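Local atomic coordinates of UDP-N-acetylglucosamine 4,6-dehydratase (Vibrio fischeri, PDB entry 3PVZ), a protein that binds NAD and probably acts as a lyase, removing water from UDP-N-acetylglucosamine as a 4,6-dehydratase of the polysaccharide synthase family. Residues A[20-25]-A[244-249]; A[209-214]-A[271-276]. One frame throughout, in Å; residues are numbered along the deposited sequence.

Contact 1 of 2, residues A[20-25]-A[244-249]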
# COMPACT_ATOMS: atom_id res chain seq x y z
N GLN A 20 -25.68 12.39 -17.41
CA GLN A 20 -25.92 13.46 -18.39
C GLN A 20 -24.63 14.13 -18.93
O GLN A 20 -24.47 14.31 -20.14
CB GLN A 20 -26.85 14.53 -17.79
CG GLN A 20 -28.28 14.02 -17.45
CD GLN A 20 -28.34 13.10 -16.17
OE1 GLN A 20 -27.37 13.00 -15.39
NE2 GLN A 20 -29.49 12.43 -15.99
N ASP A 21 -23.71 14.48 -18.03
CA ASP A 21 -22.44 15.09 -18.44
C ASP A 21 -21.54 14.15 -19.18
O ASP A 21 -20.93 14.53 -20.15
CB ASP A 21 -21.73 15.66 -17.23
CG ASP A 21 -22.51 16.83 -16.59
OD1 ASP A 21 -23.19 17.61 -17.29
OD2 ASP A 21 -22.44 16.99 -15.38
N ILE A 22 -21.47 12.90 -18.74
CA ILE A 22 -20.69 11.91 -19.43
C ILE A 22 -21.25 11.66 -20.85
O ILE A 22 -20.49 11.68 -21.83
CB ILE A 22 -20.61 10.57 -18.64
CG1 ILE A 22 -19.72 10.75 -17.41
CG2 ILE A 22 -20.06 9.42 -19.56
CD1 ILE A 22 -18.20 11.02 -17.74
N ASN A 23 -22.56 11.39 -20.94
CA ASN A 23 -23.18 11.13 -22.23
C ASN A 23 -23.04 12.29 -23.17
O ASN A 23 -22.72 12.11 -24.32
CB ASN A 23 -24.64 10.79 -22.10
CG ASN A 23 -24.86 9.33 -21.83
OD1 ASN A 23 -23.95 8.53 -22.01
ND2 ASN A 23 -26.07 8.97 -21.41
N ALA A 24 -23.24 13.50 -22.66
CA ALA A 24 -23.10 14.71 -23.47
C ALA A 24 -21.66 14.93 -24.01
O ALA A 24 -21.49 15.58 -25.03
CB ALA A 24 -23.55 15.93 -22.65
N ASN A 25 -20.65 14.39 -23.33
CA ASN A 25 -19.24 14.65 -23.69
C ASN A 25 -18.50 13.42 -24.16
O ASN A 25 -17.29 13.46 -24.37
CB ASN A 25 -18.54 15.27 -22.48
CG ASN A 25 -18.99 16.70 -22.25
OD1 ASN A 25 -18.62 17.58 -23.02
ND2 ASN A 25 -19.84 16.92 -21.25
N CYS A 244 -12.62 12.36 -11.93
CA CYS A 244 -11.19 12.54 -12.30
C CYS A 244 -10.97 12.84 -13.79
O CYS A 244 -10.22 13.74 -14.14
CB CYS A 244 -10.37 11.29 -11.95
SG CYS A 244 -10.17 11.05 -10.17
N LEU A 245 -11.60 12.05 -14.66
CA LEU A 245 -11.37 12.13 -16.09
C LEU A 245 -11.95 13.44 -16.66
O LEU A 245 -11.36 14.02 -17.56
CB LEU A 245 -11.98 10.95 -16.83
CG LEU A 245 -11.80 10.84 -18.37
CD1 LEU A 245 -10.40 10.67 -18.79
CD2 LEU A 245 -12.60 9.68 -18.93
N MSE A 246 -13.11 13.85 -16.15
CA MSE A 246 -13.75 15.08 -16.60
C MSE A 246 -12.90 16.28 -16.21
O MSE A 246 -12.68 17.16 -17.02
CB MSE A 246 -15.14 15.23 -16.01
CG MSE A 246 -16.18 14.28 -16.53
SE MSE A 246 -16.60 14.53 -18.38
CE MSE A 246 -17.25 16.35 -18.32
N SER A 247 -12.39 16.28 -14.98
CA SER A 247 -11.54 17.38 -14.55
C SER A 247 -10.27 17.32 -15.37
O SER A 247 -9.83 18.32 -15.91
CB SER A 247 -11.23 17.30 -13.07
OG SER A 247 -10.32 18.32 -12.71
N CYS A 248 -9.71 16.13 -15.51
CA CYS A 248 -8.53 15.93 -16.37
C CYS A 248 -8.63 16.50 -17.78
O CYS A 248 -7.76 17.26 -18.21
CB CYS A 248 -8.15 14.44 -16.51
SG CYS A 248 -6.52 14.28 -17.28
N ILE A 249 -9.65 16.08 -18.53
CA ILE A 249 -9.76 16.44 -19.92
C ILE A 249 -10.36 17.84 -20.08
O ILE A 249 -9.85 18.62 -20.87
CB ILE A 249 -10.71 15.51 -20.67
CG1 ILE A 249 -10.26 14.05 -20.58
CG2 ILE A 249 -10.87 16.03 -22.15
CD1 ILE A 249 -8.91 13.76 -21.10

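Contact 2 of 2, residues A[209-214]-A[271-276]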
# COMPACT_ATOMS: atom_id res chain seq x y z
N SER A 209 -11.26 2.18 3.84
CA SER A 209 -12.44 2.82 4.40
C SER A 209 -13.18 1.86 5.34
O SER A 209 -13.02 0.64 5.27
CB SER A 209 -13.39 3.22 3.29
OG SER A 209 -14.10 2.09 2.75
N LEU A 210 -14.03 2.43 6.19
CA LEU A 210 -14.91 1.65 7.03
C LEU A 210 -15.72 0.64 6.23
O LEU A 210 -15.88 -0.50 6.64
CB LEU A 210 -15.84 2.57 7.83
CG LEU A 210 -15.58 2.78 9.31
CD1 LEU A 210 -16.79 3.55 9.93
CD2 LEU A 210 -15.35 1.43 10.06
N LEU A 211 -16.23 1.06 5.09
CA LEU A 211 -17.03 0.19 4.25
C LEU A 211 -16.20 -0.97 3.74
O LEU A 211 -16.66 -2.09 3.70
CB LEU A 211 -17.61 0.96 3.06
CG LEU A 211 -19.05 1.41 3.20
CD1 LEU A 211 -19.29 2.41 4.38
CD2 LEU A 211 -19.49 2.03 1.89
N HIS A 212 -14.97 -0.69 3.33
CA HIS A 212 -14.07 -1.74 2.90
C HIS A 212 -13.85 -2.69 4.08
O HIS A 212 -13.77 -3.90 3.90
CB HIS A 212 -12.74 -1.14 2.42
CG HIS A 212 -11.68 -2.15 2.23
ND1 HIS A 212 -11.52 -2.85 1.05
CD2 HIS A 212 -10.71 -2.60 3.07
CE1 HIS A 212 -10.50 -3.68 1.17
NE2 HIS A 212 -9.99 -3.54 2.39
N GLY A 213 -13.74 -2.12 5.26
CA GLY A 213 -13.73 -2.90 6.49
C GLY A 213 -14.91 -3.87 6.63
O GLY A 213 -14.72 -5.00 7.09
N PHE A 214 -16.12 -3.46 6.22
CA PHE A 214 -17.29 -4.36 6.35
C PHE A 214 -17.05 -5.65 5.60
O PHE A 214 -17.28 -6.72 6.14
CB PHE A 214 -18.62 -3.76 5.87
CG PHE A 214 -19.05 -2.50 6.57
CD1 PHE A 214 -18.52 -2.12 7.77
CD2 PHE A 214 -20.04 -1.72 6.00
CE1 PHE A 214 -18.95 -0.95 8.39
CE2 PHE A 214 -20.48 -0.55 6.62
CZ PHE A 214 -19.92 -0.17 7.81
N ALA A 271 -23.71 3.14 10.06
CA ALA A 271 -24.53 2.06 10.59
C ALA A 271 -25.64 1.68 9.60
O ALA A 271 -25.92 0.49 9.36
CB ALA A 271 -25.15 2.45 11.93
N ASP A 272 -26.26 2.70 9.01
CA ASP A 272 -27.33 2.45 8.08
C ASP A 272 -26.83 1.72 6.83
O ASP A 272 -27.49 0.81 6.35
CB ASP A 272 -28.08 3.74 7.76
CG ASP A 272 -29.16 4.06 8.82
OD1 ASP A 272 -29.42 3.21 9.70
OD2 ASP A 272 -29.76 5.16 8.78
N ILE A 273 -25.64 2.06 6.34
CA ILE A 273 -25.06 1.32 5.21
C ILE A 273 -24.79 -0.11 5.62
O ILE A 273 -25.08 -1.01 4.86
CB ILE A 273 -23.73 1.89 4.69
CG1 ILE A 273 -23.88 3.33 4.18
CG2 ILE A 273 -23.17 1.02 3.55
CD1 ILE A 273 -24.87 3.52 3.07
N ALA A 274 -24.25 -0.33 6.82
CA ALA A 274 -23.99 -1.71 7.28
C ALA A 274 -25.26 -2.57 7.28
O ALA A 274 -25.28 -3.67 6.74
CB ALA A 274 -23.32 -1.73 8.69
N VAL A 275 -26.33 -2.07 7.87
CA VAL A 275 -27.59 -2.81 7.87
C VAL A 275 -28.02 -3.14 6.43
O VAL A 275 -28.24 -4.31 6.11
CB VAL A 275 -28.67 -2.03 8.59
CG1 VAL A 275 -29.95 -2.80 8.58
CG2 VAL A 275 -28.23 -1.75 10.02
N LYS A 276 -28.07 -2.14 5.53
CA LYS A 276 -28.44 -2.41 4.13
C LYS A 276 -27.58 -3.50 3.52
O LYS A 276 -28.07 -4.32 2.74
CB LYS A 276 -28.30 -1.16 3.27
CG LYS A 276 -29.49 -0.23 3.37
CD LYS A 276 -29.12 1.22 3.00
CE LYS A 276 -30.08 2.25 3.64
NZ LYS A 276 -31.38 2.42 2.91

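Contact 1 of 2, residues A[20-25]-A[244-249]
The backbone O of Asp21 takes a hydrogen bond from the side-chain amide of Asn25, and the methyl end of Met246, a selenomethionine, comes up to this pair. Asn25 ND2 lies 2.8 Å from Asp21 O, with an N-H...O angle of 158°. The acceptor sits close to the amide plane of Asn25. The same O also takes a weak bond from the backbone N of Asn25. The bond holds the amide beside its own helix, and Met246 CE packs on it, 4.0 Å from Asn25 ND2. The Asn25 and Met246 side chains cross at about a right angle.

Met246 spans most of the gap between helices 19-34 and 237-250, whose local axes stay 11.7 Å apart and make an angle of 48°. Helix 237-250 belongs to the NAD-binding Rossmann-type domain. Helix 19-34 comes just before the first strand of its main sheet, 37-41. The Met246 chain bends at both chi2 (-65°) and chi3, and this hooked shape offers its flank to Ile22. Ile22 CD1 lies 3.9 Å from Met246 SE and 4.0 Å from Met246 CG. Phe337 touches both Met246 and Asp21. The Asp21 carboxylate is directed to the same loop, where OD1 accepts from the backbone N of Asp338 and OD2 from that of Asn339.

Contact 2 of 2, residues A[209-214]-A[271-276]
Helices 210-219 and 270-280 run side by side in roughly the same direction, their local axes 26° apart in angle and 10.9 Å apart at closest approach, with Phe214 and Ala274 as the nearest pair of CA atoms.

The Phe214 ring fills much of the gap. Phe214 leaves its backbone toward the other helix, and with CG anti to the carbonyl carbon (chi1 -59°) the ring comes to lie beside Ala274. Ala274 sets its methyl over one face of the ring. Ala274 CB is 4.1 Å from the centroid of the Phe214 ring, 29° off the normal, which is a CH-pi contact. The methyl is displaced to the outer part of the ring, with Ala274 CB 3.7 Å from Phe214 CE2. The opposite face is covered near its rim by Leu210 C and Leu211 CA of the ring's own helix, so the ring lies between its own backbone and Ala274.

Ile273 meets the ring differently. Its CG2 branch comes to the edge, near the ring plane, 4.4 Å from Phe214 CE2. The same methyl touches Leu211, with Ile273 CG2 4.2 Å from Leu211 CG and as far from Leu211 CD2. This branch, anti to the backbone N, is the one that reaches both Leu211 and the ring edge. The Leu211 and Ile273 side chains cross at about a right angle. The contact is wholly apolar.

Ser209 is the N-cap of helix 210-219. Its OG accepts from His212 N at 3.0 Å and also bonds to the backbone O of Ser206, an NAD-binding residue. Strand 224-227 lines the helix pair, with Ile224 touching both Phe214 and Ala274, while Phe311 of strand 306-312 packs against Ala274.

In the fold
The two contacts lie in different parts of the chain's fold. Their centres are 29 Å apart, and their nearest atoms about 16 Å. Contact 1 sits beside the large nine-stranded sheet of the Rossmann-type domain. Contact 2 lies by the small parallel sheet of strands 224-227, 306-312 and 284-287. Along the chain the segments alternate: 20-25, 209-214, 244-249, 271-276. The chain therefore leaves the nucleotide-binding domain, forms helix 210-219, returns for helix 237-250 and leaves again for helix 270-280. The side chain of Leu211 in contact 2 is about 9 Å from a bound NAD. In contact 1 the side chain of Met246 is about 12 Å from that of Ile47, an NAD-binding residue.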